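Local coordinates for GNA33 (Neisseria gonorrhoeae FA 1090, PDB 2G5D), which probably cleaves peptidoglycan exolytically between N-acetylmuramic acid and N-acetylglucosamine, as a lytic transglycosylase that leaves a 1,6-anhydro bond on the muramic acid, at residues G26-A31 and L412-K417; W106-N111 and G406-L411; Q56-S61 and Q94-F99; G38-T43 and R344-L349. All coordinates share one frame; numbering follows the deposited sequence.

Contact 1: residues G26-A31 and L412-K417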
# COMPACT_ATOMS: atom_id res chain seq x y z
N GLY A 26 14.04 -22.90 -17.89
CA GLY A 26 14.35 -23.57 -16.63
C GLY A 26 13.26 -24.54 -16.19
O GLY A 26 12.12 -24.48 -16.66
N ILE A 27 13.61 -25.43 -15.28
CA ILE A 27 12.88 -26.68 -15.08
C ILE A 27 11.87 -26.60 -13.94
O ILE A 27 12.26 -26.33 -12.81
CB ILE A 27 13.88 -27.83 -14.86
CG1 ILE A 27 14.82 -27.93 -16.07
CG2 ILE A 27 13.16 -29.18 -14.58
CD1 ILE A 27 16.17 -28.52 -15.75
N PRO A 28 10.57 -26.81 -14.23
CA PRO A 28 9.57 -26.69 -13.16
C PRO A 28 9.58 -27.87 -12.19
O PRO A 28 9.81 -29.01 -12.60
CB PRO A 28 8.23 -26.64 -13.91
CG PRO A 28 8.52 -26.89 -15.34
CD PRO A 28 9.98 -27.15 -15.53
N ASP A 29 9.35 -27.58 -10.91
CA ASP A 29 9.04 -28.61 -9.93
C ASP A 29 7.75 -29.27 -10.41
O ASP A 29 6.85 -28.58 -10.91
CB ASP A 29 8.89 -27.98 -8.54
CG ASP A 29 10.21 -27.43 -8.02
OD1 ASP A 29 11.16 -28.21 -7.88
OD2 ASP A 29 10.33 -26.22 -7.76
N PRO A 30 7.69 -30.62 -10.33
CA PRO A 30 6.52 -31.29 -10.91
C PRO A 30 5.24 -31.16 -10.07
O PRO A 30 5.29 -30.79 -8.89
CB PRO A 30 6.98 -32.73 -11.05
CG PRO A 30 8.07 -32.90 -10.03
CD PRO A 30 8.67 -31.57 -9.77
N ALA A 31 4.09 -31.43 -10.70
CA ALA A 31 2.78 -31.31 -10.07
C ALA A 31 2.73 -32.10 -8.76
O ALA A 31 3.27 -33.21 -8.66
CB ALA A 31 1.68 -31.75 -11.03
N LEU A 412 5.93 -18.54 -9.75
CA LEU A 412 7.35 -18.25 -9.57
C LEU A 412 8.09 -18.82 -10.76
O LEU A 412 7.67 -19.87 -11.32
CB LEU A 412 7.88 -18.92 -8.26
CG LEU A 412 7.30 -18.37 -6.96
CD1 LEU A 412 7.65 -19.29 -5.78
CD2 LEU A 412 7.77 -16.91 -6.71
N PRO A 413 9.20 -18.16 -11.16
CA PRO A 413 10.02 -18.69 -12.26
C PRO A 413 10.32 -20.18 -12.05
O PRO A 413 10.72 -20.57 -10.93
CB PRO A 413 11.30 -17.86 -12.16
CG PRO A 413 10.82 -16.55 -11.58
CD PRO A 413 9.76 -16.92 -10.60
N ASN A 414 10.09 -21.01 -13.07
CA ASN A 414 10.32 -22.46 -12.98
C ASN A 414 11.62 -22.77 -12.25
O ASN A 414 12.68 -22.26 -12.65
CB ASN A 414 10.44 -23.09 -14.36
CG ASN A 414 9.21 -22.90 -15.20
OD1 ASN A 414 8.10 -22.82 -14.70
ND2 ASN A 414 9.40 -22.88 -16.51
N GLY A 415 11.56 -23.60 -11.21
CA GLY A 415 12.74 -23.92 -10.42
C GLY A 415 12.83 -23.19 -9.10
O GLY A 415 13.38 -23.70 -8.14
N MET A 416 12.28 -21.98 -9.05
CA MET A 416 12.28 -21.21 -7.81
C MET A 416 11.13 -21.66 -6.90
O MET A 416 9.96 -21.69 -7.30
CB MET A 416 12.21 -19.71 -8.11
CG MET A 416 12.14 -18.83 -6.87
SD MET A 416 11.61 -17.13 -7.21
CE MET A 416 12.99 -16.53 -8.17
N LYS A 417 11.47 -22.01 -5.67
CA LYS A 417 10.48 -22.48 -4.72
C LYS A 417 9.96 -21.31 -3.90
O LYS A 417 10.66 -20.32 -3.70
CB LYS A 417 11.05 -23.61 -3.84
CG LYS A 417 11.16 -24.94 -4.61
CD LYS A 417 11.19 -26.14 -3.71
CE LYS A 417 12.59 -26.72 -3.63
NZ LYS A 417 12.93 -27.37 -4.91
O HOH W 1 9.16 -24.86 -10.04
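N414 and P28 form the close-packed half of this contact, their side chains lying side by side and pointing the same way. P28 CB comes to 3.9 Å from N414 OD1, and the CA atoms of P28 and N414 approach to 4.3 Å, the nearest CA pair. With CG anti to its own carbonyl carbon (chi1 -60°), N414 sends ND2 to G26 O at 3.2 Å. That hydrogen bond is bent, 136° at the hydrogen, and the donor sits above the carbonyl plane. The amide has further partners, T104 for OD1 and R101 O for ND2, which together fix its rotation. N414 and G415 are central in a type II turn, closed by M416 N to P413 O at 2.8 Å.

The other half is looser, with G415 and K417 exposed. D29 and K417 cross at about a right angle, and their salt bridge is long, 3.6 Å from D29 OD1 to K417 NZ. One water joins D29 N, D29 OD2 and G415 N. The loop ahead of strand 34-37 thus lies over the turn that follows strand 403-413, with P28 against T104 and D29 against W106 of strand 103-110.

Contact 2: residues W106-N111 and G406-L411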
# COMPACT_ATOMS: atom_id res chain seq x y z
N TRP A 106 1.99 -22.27 -7.61
CA TRP A 106 2.00 -22.89 -6.28
C TRP A 106 0.75 -22.47 -5.55
O TRP A 106 0.63 -21.31 -5.13
CB TRP A 106 3.21 -22.46 -5.45
CG TRP A 106 4.52 -22.89 -6.04
CD1 TRP A 106 5.18 -22.28 -7.09
CD2 TRP A 106 5.32 -24.00 -5.65
NE1 TRP A 106 6.35 -22.94 -7.34
CE2 TRP A 106 6.48 -24.00 -6.47
CE3 TRP A 106 5.21 -24.99 -4.64
CZ2 TRP A 106 7.50 -24.95 -6.34
CZ3 TRP A 106 6.23 -25.94 -4.51
CH2 TRP A 106 7.36 -25.92 -5.36
N GLN A 107 -0.19 -23.42 -5.41
CA GLN A 107 -1.40 -23.19 -4.62
C GLN A 107 -1.04 -23.02 -3.13
O GLN A 107 -0.22 -23.77 -2.60
CB GLN A 107 -2.38 -24.34 -4.80
CG GLN A 107 -3.67 -24.10 -4.06
CD GLN A 107 -4.76 -25.08 -4.42
OE1 GLN A 107 -4.52 -26.29 -4.47
NE2 GLN A 107 -5.97 -24.57 -4.66
N VAL A 108 -1.64 -22.02 -2.49
CA VAL A 108 -1.25 -21.60 -1.14
C VAL A 108 -2.30 -22.03 -0.11
O VAL A 108 -3.49 -21.71 -0.25
CB VAL A 108 -0.98 -20.06 -1.07
CG1 VAL A 108 -0.52 -19.66 0.35
CG2 VAL A 108 0.07 -19.62 -2.11
N ALA A 109 -1.86 -22.79 0.90
CA ALA A 109 -2.68 -23.04 2.08
C ALA A 109 -2.06 -22.39 3.30
O ALA A 109 -0.86 -22.52 3.54
CB ALA A 109 -2.92 -24.54 2.31
N GLY A 110 -2.87 -21.66 4.05
CA GLY A 110 -2.48 -21.10 5.34
C GLY A 110 -3.20 -21.80 6.47
O GLY A 110 -4.43 -21.75 6.57
N ASN A 111 -2.42 -22.46 7.33
CA ASN A 111 -2.96 -23.14 8.51
C ASN A 111 -4.08 -24.13 8.16
O ASN A 111 -5.14 -24.15 8.80
CB ASN A 111 -3.40 -22.10 9.54
CG ASN A 111 -2.26 -21.21 9.99
OD1 ASN A 111 -1.19 -21.71 10.35
ND2 ASN A 111 -2.47 -19.90 9.96
N GLY A 406 -11.20 -15.65 -0.55
CA GLY A 406 -10.44 -15.81 -1.76
C GLY A 406 -9.43 -16.92 -1.67
O GLY A 406 -9.06 -17.36 -0.57
N TYR A 407 -8.99 -17.37 -2.84
CA TYR A 407 -8.01 -18.44 -2.98
C TYR A 407 -6.86 -17.87 -3.75
O TYR A 407 -7.06 -17.05 -4.65
CB TYR A 407 -8.61 -19.60 -3.76
CG TYR A 407 -9.81 -20.16 -3.04
CD1 TYR A 407 -11.10 -19.82 -3.43
CD2 TYR A 407 -9.64 -20.98 -1.94
CE1 TYR A 407 -12.20 -20.30 -2.74
CE2 TYR A 407 -10.74 -21.49 -1.25
CZ TYR A 407 -12.01 -21.14 -1.65
OH TYR A 407 -13.09 -21.65 -0.96
N VAL A 408 -5.65 -18.29 -3.41
CA VAL A 408 -4.50 -17.71 -4.09
C VAL A 408 -3.51 -18.74 -4.61
O VAL A 408 -3.31 -19.80 -4.02
CB VAL A 408 -3.80 -16.58 -3.25
CG1 VAL A 408 -4.84 -15.56 -2.72
CG2 VAL A 408 -2.95 -17.13 -2.15
N TRP A 409 -2.88 -18.41 -5.73
CA TRP A 409 -1.83 -19.25 -6.27
C TRP A 409 -0.71 -18.31 -6.54
O TRP A 409 -0.91 -17.26 -7.15
CB TRP A 409 -2.23 -19.90 -7.59
CG TRP A 409 -3.35 -20.92 -7.53
CD1 TRP A 409 -3.23 -22.25 -7.65
CD2 TRP A 409 -4.75 -20.64 -7.41
NE1 TRP A 409 -4.48 -22.86 -7.61
CE2 TRP A 409 -5.43 -21.89 -7.45
CE3 TRP A 409 -5.50 -19.47 -7.28
CZ2 TRP A 409 -6.84 -22.01 -7.34
CZ3 TRP A 409 -6.91 -19.57 -7.15
CH2 TRP A 409 -7.56 -20.83 -7.19
N GLN A 410 0.48 -18.69 -6.10
CA GLN A 410 1.66 -17.88 -6.37
C GLN A 410 2.44 -18.48 -7.56
O GLN A 410 2.72 -19.68 -7.55
CB GLN A 410 2.53 -17.90 -5.10
CG GLN A 410 3.81 -17.09 -5.20
CD GLN A 410 4.57 -16.98 -3.89
OE1 GLN A 410 5.29 -16.02 -3.68
NE2 GLN A 410 4.43 -17.99 -3.00
N LEU A 411 2.75 -17.65 -8.58
CA LEU A 411 3.56 -18.07 -9.77
C LEU A 411 5.00 -17.61 -9.60
O LEU A 411 5.26 -16.46 -9.29
CB LEU A 411 2.94 -17.58 -11.11
CG LEU A 411 1.69 -18.33 -11.64
CD1 LEU A 411 0.55 -18.22 -10.66
CD2 LEU A 411 1.23 -17.82 -13.03
O HOH W 2 -5.96 -21.93 -4.06
O HOH W 3 -5.64 -20.47 -1.64
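W106 N and Q410 O share the shortest bond, 2.7 Å, and Q410 N returns to W106 O at 2.8 Å with 163° at the hydrogen. This reciprocal pair defines W106 and Q410 as an antiparallel hydrogen-bonded pair. One step on, Q107 faces W409 as a non-hydrogen-bonded pair, where W409 CA lies 3.4 Å from W106 O in a CA-H...O contact. V108 N then reaches V408 O at 3.2 Å. Beyond it direct pairing gives way to water: one molecule lies 2.8 Å from V108 O and accepts from V408 N, while a second accepts from Q107 NE2.

The axes run 135° apart, consistent with direct pairing ending at V108. Strand 403-413, within the 3D domain of the double-psi beta-barrel clan, is in this way joined to 103-110, whose other side bonds to strand 40-44 through T43 and V41.

On the face bearing Q107 and W409, the two side chains lie alongside each other, amide and indole planes only 18° apart. Q107 CG stands 4.2 Å from the centroid of the five-membered ring of W409, an off-centre CH-pi contact. The extended Q107 chain, with CG anti to the backbone N (chi1 -177°), carries NE2 along the indole to NE1 and CZ2. Q410 O, besides its bond to W106 N, lies at the edge of the W106 ring, in its plane, and Q410 OE1 accepts from T348 N. V108 CB packs on V408 CG2 at 3.7 Å.

Contact 3: residues Q56-S61 and Q94-F99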
# COMPACT_ATOMS: atom_id res chain seq x y z
N GLN A 56 -8.25 -14.95 -19.07
CA GLN A 56 -7.54 -13.78 -18.54
C GLN A 56 -7.12 -12.75 -19.59
O GLN A 56 -6.73 -13.08 -20.70
CB GLN A 56 -6.29 -14.19 -17.77
CG GLN A 56 -6.54 -14.91 -16.44
CD GLN A 56 -7.44 -14.11 -15.55
OE1 GLN A 56 -7.06 -13.03 -15.08
NE2 GLN A 56 -8.67 -14.60 -15.34
N ASP A 57 -7.16 -11.49 -19.18
CA ASP A 57 -6.51 -10.42 -19.93
C ASP A 57 -5.02 -10.45 -19.54
O ASP A 57 -4.54 -9.64 -18.71
CB ASP A 57 -7.19 -9.08 -19.65
CG ASP A 57 -6.78 -8.00 -20.63
OD1 ASP A 57 -5.74 -8.14 -21.31
OD2 ASP A 57 -7.52 -7.02 -20.72
N PHE A 58 -4.31 -11.41 -20.12
CA PHE A 58 -2.88 -11.58 -19.89
C PHE A 58 -2.03 -10.42 -20.42
O PHE A 58 -0.87 -10.26 -20.02
CB PHE A 58 -2.38 -12.91 -20.50
CG PHE A 58 -2.85 -14.14 -19.79
CD1 PHE A 58 -3.81 -14.95 -20.38
CD2 PHE A 58 -2.33 -14.51 -18.55
CE1 PHE A 58 -4.27 -16.12 -19.74
CE2 PHE A 58 -2.80 -15.69 -17.90
CZ PHE A 58 -3.74 -16.49 -18.49
N ALA A 59 -2.57 -9.61 -21.35
CA ALA A 59 -1.83 -8.40 -21.78
C ALA A 59 -1.68 -7.46 -20.58
O ALA A 59 -0.59 -6.91 -20.33
CB ALA A 59 -2.58 -7.69 -22.93
N LYS A 60 -2.78 -7.30 -19.84
CA LYS A 60 -2.80 -6.44 -18.68
C LYS A 60 -1.90 -6.99 -17.56
O LYS A 60 -1.16 -6.20 -16.94
CB LYS A 60 -4.24 -6.13 -18.22
CG LYS A 60 -4.87 -5.02 -19.04
CD LYS A 60 -6.31 -4.71 -18.66
CE LYS A 60 -6.99 -3.84 -19.73
NZ LYS A 60 -6.81 -4.37 -21.15
N SER A 61 -1.90 -8.31 -17.32
CA SER A 61 -1.01 -8.91 -16.31
C SER A 61 0.43 -8.71 -16.72
O SER A 61 1.29 -8.45 -15.87
CB SER A 61 -1.26 -10.43 -16.13
OG SER A 61 -2.62 -10.69 -15.90
N GLN A 94 0.25 -14.16 -26.59
CA GLN A 94 1.68 -14.29 -26.28
C GLN A 94 2.00 -14.22 -24.78
O GLN A 94 2.87 -14.97 -24.27
CB GLN A 94 2.43 -13.18 -27.01
CG GLN A 94 2.61 -13.43 -28.52
CD GLN A 94 1.46 -12.95 -29.43
OE1 GLN A 94 1.54 -13.12 -30.65
NE2 GLN A 94 0.43 -12.33 -28.86
N ALA A 95 1.31 -13.32 -24.08
CA ALA A 95 1.46 -13.11 -22.65
C ALA A 95 1.00 -14.33 -21.85
O ALA A 95 1.61 -14.67 -20.86
CB ALA A 95 0.72 -11.86 -22.23
N LYS A 96 -0.09 -14.97 -22.26
CA LYS A 96 -0.48 -16.26 -21.66
C LYS A 96 0.64 -17.30 -21.76
O LYS A 96 0.97 -17.98 -20.78
CB LYS A 96 -1.72 -16.82 -22.32
CG LYS A 96 -2.19 -18.14 -21.71
CD LYS A 96 -3.54 -18.51 -22.26
CE LYS A 96 -3.63 -19.97 -22.53
NZ LYS A 96 -4.59 -20.22 -23.63
N ARG A 97 1.19 -17.44 -22.97
CA ARG A 97 2.26 -18.41 -23.21
C ARG A 97 3.52 -18.17 -22.42
O ARG A 97 4.14 -19.13 -21.98
CB ARG A 97 2.53 -18.58 -24.70
CG ARG A 97 1.49 -19.45 -25.27
CD ARG A 97 0.89 -18.91 -26.55
NE ARG A 97 1.58 -19.42 -27.72
CZ ARG A 97 1.22 -20.53 -28.37
NH1 ARG A 97 1.91 -20.91 -29.44
NH2 ARG A 97 0.18 -21.24 -27.95
N PHE A 98 3.86 -16.89 -22.24
CA PHE A 98 4.91 -16.43 -21.32
C PHE A 98 4.70 -16.89 -19.85
O PHE A 98 5.64 -17.38 -19.22
CB PHE A 98 5.00 -14.90 -21.39
CG PHE A 98 5.88 -14.28 -20.33
CD1 PHE A 98 7.27 -14.44 -20.37
CD2 PHE A 98 5.33 -13.50 -19.31
CE1 PHE A 98 8.08 -13.88 -19.40
CE2 PHE A 98 6.14 -12.91 -18.34
CZ PHE A 98 7.50 -13.10 -18.39
N PHE A 99 3.49 -16.73 -19.33
CA PHE A 99 3.20 -17.10 -17.94
C PHE A 99 3.15 -18.63 -17.81
O PHE A 99 3.50 -19.17 -16.77
CB PHE A 99 1.92 -16.42 -17.38
CG PHE A 99 2.06 -14.92 -17.18
CD1 PHE A 99 1.31 -14.01 -17.95
CD2 PHE A 99 2.96 -14.40 -16.23
CE1 PHE A 99 1.45 -12.60 -17.77
CE2 PHE A 99 3.11 -13.00 -16.05
CZ PHE A 99 2.35 -12.11 -16.81
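S61 OG is hydrogen-bonded to L369 O of strand 365-375, while S61 CB packs across the contact on F99 CE1 at 3.8 Å. Within 56-61, D57 is the N-cap of helix 58-72: its OD1 accepts a weak capping bond from K60 N, and its OD2 forms a salt bridge with K60 NZ at 2.8 Å, so both carboxylate oxygens are engaged at the helix start.

No hydrogen bond joins the two segments; F58 is the largest contributor to the packing. Its CG is anti to the carbonyl carbon (chi1 -70°), which carries the ring toward helix 92-102. K96 CB lies over one face, 3.9 Å from the ring centroid and 29° off the normal, a CH-pi contact; CG and CD of K96 continue to F58 CE1, 3.5 Å away. Q56 CB sits over the centre of the opposite face, so the ring is sandwiched. A95 CB is close to the helix backbone, 3.2 Å from F58 O, and 3.7 Å from F58 CB. F58 and F99 slide past each other in opposite directions, F58 CD2 reaching F99 CD1 at 3.7 Å.

Helices 58-72 and 92-102 pack together here and rest on strand 365-375, where F58 and F99 both touch L369.

Contact 4: residues G38-T43 and R344-L349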
# COMPACT_ATOMS: atom_id res chain seq x y z
N GLY A 38 5.80 -22.09 8.45
CA GLY A 38 4.96 -21.07 9.08
C GLY A 38 3.49 -21.40 9.17
O GLY A 38 2.67 -20.48 9.26
N GLY A 39 3.16 -22.70 9.16
CA GLY A 39 1.78 -23.19 9.02
C GLY A 39 1.28 -23.22 7.56
O GLY A 39 0.21 -23.77 7.26
N ALA A 40 2.06 -22.63 6.66
CA ALA A 40 1.72 -22.59 5.25
C ALA A 40 2.25 -23.79 4.46
O ALA A 40 3.33 -24.33 4.75
CB ALA A 40 2.15 -21.26 4.59
N VAL A 41 1.47 -24.19 3.46
CA VAL A 41 1.86 -25.27 2.54
C VAL A 41 1.64 -24.83 1.09
O VAL A 41 0.57 -24.38 0.71
CB VAL A 41 1.15 -26.63 2.89
CG1 VAL A 41 1.51 -27.73 1.89
CG2 VAL A 41 1.51 -27.10 4.29
N TYR A 42 2.69 -24.92 0.28
CA TYR A 42 2.61 -24.53 -1.13
C TYR A 42 2.68 -25.78 -2.01
O TYR A 42 3.57 -26.60 -1.83
CB TYR A 42 3.77 -23.62 -1.50
CG TYR A 42 4.00 -22.43 -0.59
CD1 TYR A 42 4.81 -22.55 0.53
CD2 TYR A 42 3.48 -21.16 -0.89
CE1 TYR A 42 5.06 -21.49 1.38
CE2 TYR A 42 3.74 -20.06 -0.04
CZ TYR A 42 4.55 -20.24 1.09
OH TYR A 42 4.85 -19.23 1.96
N THR A 43 1.74 -25.92 -2.95
CA THR A 43 1.64 -27.12 -3.78
C THR A 43 1.62 -26.73 -5.24
O THR A 43 0.78 -25.92 -5.66
CB THR A 43 0.36 -27.96 -3.43
OG1 THR A 43 0.35 -28.23 -2.03
CG2 THR A 43 0.31 -29.29 -4.18
N ARG A 344 4.72 -10.71 3.17
CA ARG A 344 6.03 -11.17 2.69
C ARG A 344 6.65 -12.33 3.48
O ARG A 344 7.67 -12.89 3.08
CB ARG A 344 7.01 -10.02 2.66
CG ARG A 344 6.80 -9.07 1.52
CD ARG A 344 7.91 -8.04 1.52
NE ARG A 344 9.12 -8.62 0.95
CZ ARG A 344 10.25 -7.95 0.73
NH1 ARG A 344 10.32 -6.66 1.03
NH2 ARG A 344 11.29 -8.58 0.19
N HIS A 345 6.06 -12.67 4.62
CA HIS A 345 6.39 -13.90 5.31
C HIS A 345 6.09 -15.08 4.43
O HIS A 345 6.70 -16.14 4.58
CB HIS A 345 5.57 -14.05 6.60
CG HIS A 345 5.99 -13.13 7.70
ND1 HIS A 345 7.31 -12.97 8.08
CD2 HIS A 345 5.26 -12.36 8.55
CE1 HIS A 345 7.37 -12.12 9.09
NE2 HIS A 345 6.15 -11.74 9.40
N TYR A 346 5.12 -14.88 3.52
CA TYR A 346 4.50 -15.97 2.77
C TYR A 346 4.63 -15.83 1.25
O TYR A 346 4.84 -16.84 0.56
CB TYR A 346 3.04 -16.16 3.22
CG TYR A 346 2.93 -16.63 4.67
CD1 TYR A 346 2.45 -15.79 5.67
CD2 TYR A 346 3.37 -17.91 5.05
CE1 TYR A 346 2.39 -16.21 7.01
CE2 TYR A 346 3.31 -18.34 6.38
CZ TYR A 346 2.81 -17.49 7.35
OH TYR A 346 2.73 -17.90 8.66
N ILE A 347 4.53 -14.60 0.74
CA ILE A 347 4.54 -14.34 -0.71
C ILE A 347 5.83 -13.64 -1.10
O ILE A 347 6.25 -12.69 -0.44
CB ILE A 347 3.32 -13.46 -1.20
CG1 ILE A 347 1.97 -14.05 -0.73
CG2 ILE A 347 3.38 -13.23 -2.74
CD1 ILE A 347 1.75 -15.52 -1.06
N THR A 348 6.46 -14.14 -2.17
CA THR A 348 7.69 -13.55 -2.69
C THR A 348 7.30 -12.23 -3.37
O THR A 348 6.38 -12.19 -4.18
CB THR A 348 8.40 -14.53 -3.66
OG1 THR A 348 8.68 -15.76 -2.97
CG2 THR A 348 9.72 -13.94 -4.14
N LEU A 349 7.99 -11.15 -3.01
CA LEU A 349 7.61 -9.82 -3.48
C LEU A 349 7.91 -9.67 -4.97
O LEU A 349 9.00 -9.96 -5.42
CB LEU A 349 8.27 -8.68 -2.65
CG LEU A 349 7.74 -7.26 -2.90
CD1 LEU A 349 6.27 -7.07 -2.41
CD2 LEU A 349 8.66 -6.24 -2.26
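Y42 and Y346 each set CG anti to their own carbonyl carbon, with chi1 at -51° and -66°, and these torsions send each hydroxyl across to the other segment's backbone. Y346 OH donates to G38 O at 2.6 Å, a short bond whose donor is tilted 15° from the carbonyl plane. In return Y42 OH donates to Y346 O at 2.8 Å, arriving in the carbonyl plane on a lone pair. The two bonds run in opposite directions across the contact, so the Y346 residue is held at both its backbone carbonyl and the far end of its side chain.

Strand 40-44 sits between strands 34-37 and 103-110, bonded to each through its backbone. Segment 344-349 lies in the loop between strands 339-342 and 352-358 of the 3D domain, whose clan is that of double-psi beta-barrels. Tyrosine side chains thus tie an N-terminal strand to a loop of the 3D domain although the nearest CA atoms, those of A40 and Y346, stay 7.6 Å apart and no backbone pairing joins them.

Between the hydroxyl bonds, A40 CB packs on Y346 CD2 at 3.6 Å. Y42 OH also lies in the plane of the Y346 ring, at its edge, 3.7 Å from CD2. The Y346 ring further meets that of Y420, with A382 also against it, while Y42 packs against Q410 and P418.

How the contacts relate
Contact 2 is the buried backbone pairing of strands 103-110 and 403-413, and contact 1 extends from the end of strand 403-413 to the surface, where a turn, a water and a salt bridge replace regular pairing. W106 links the two, since D29, L412 and K417 all pack against it. Contact 4, partly buried, lies 8 Å from contact 2, centre to centre; the two adjoin where T43 of strand 40-44 neighbours Q107 of strand 103-110. Its own bonds run from tyrosine hydroxyls to carbonyls. Contact 3 is buried yet purely apolar across its segments; it joins helices, touches none of the others, and helix 92-102 leads directly into strand 103-110.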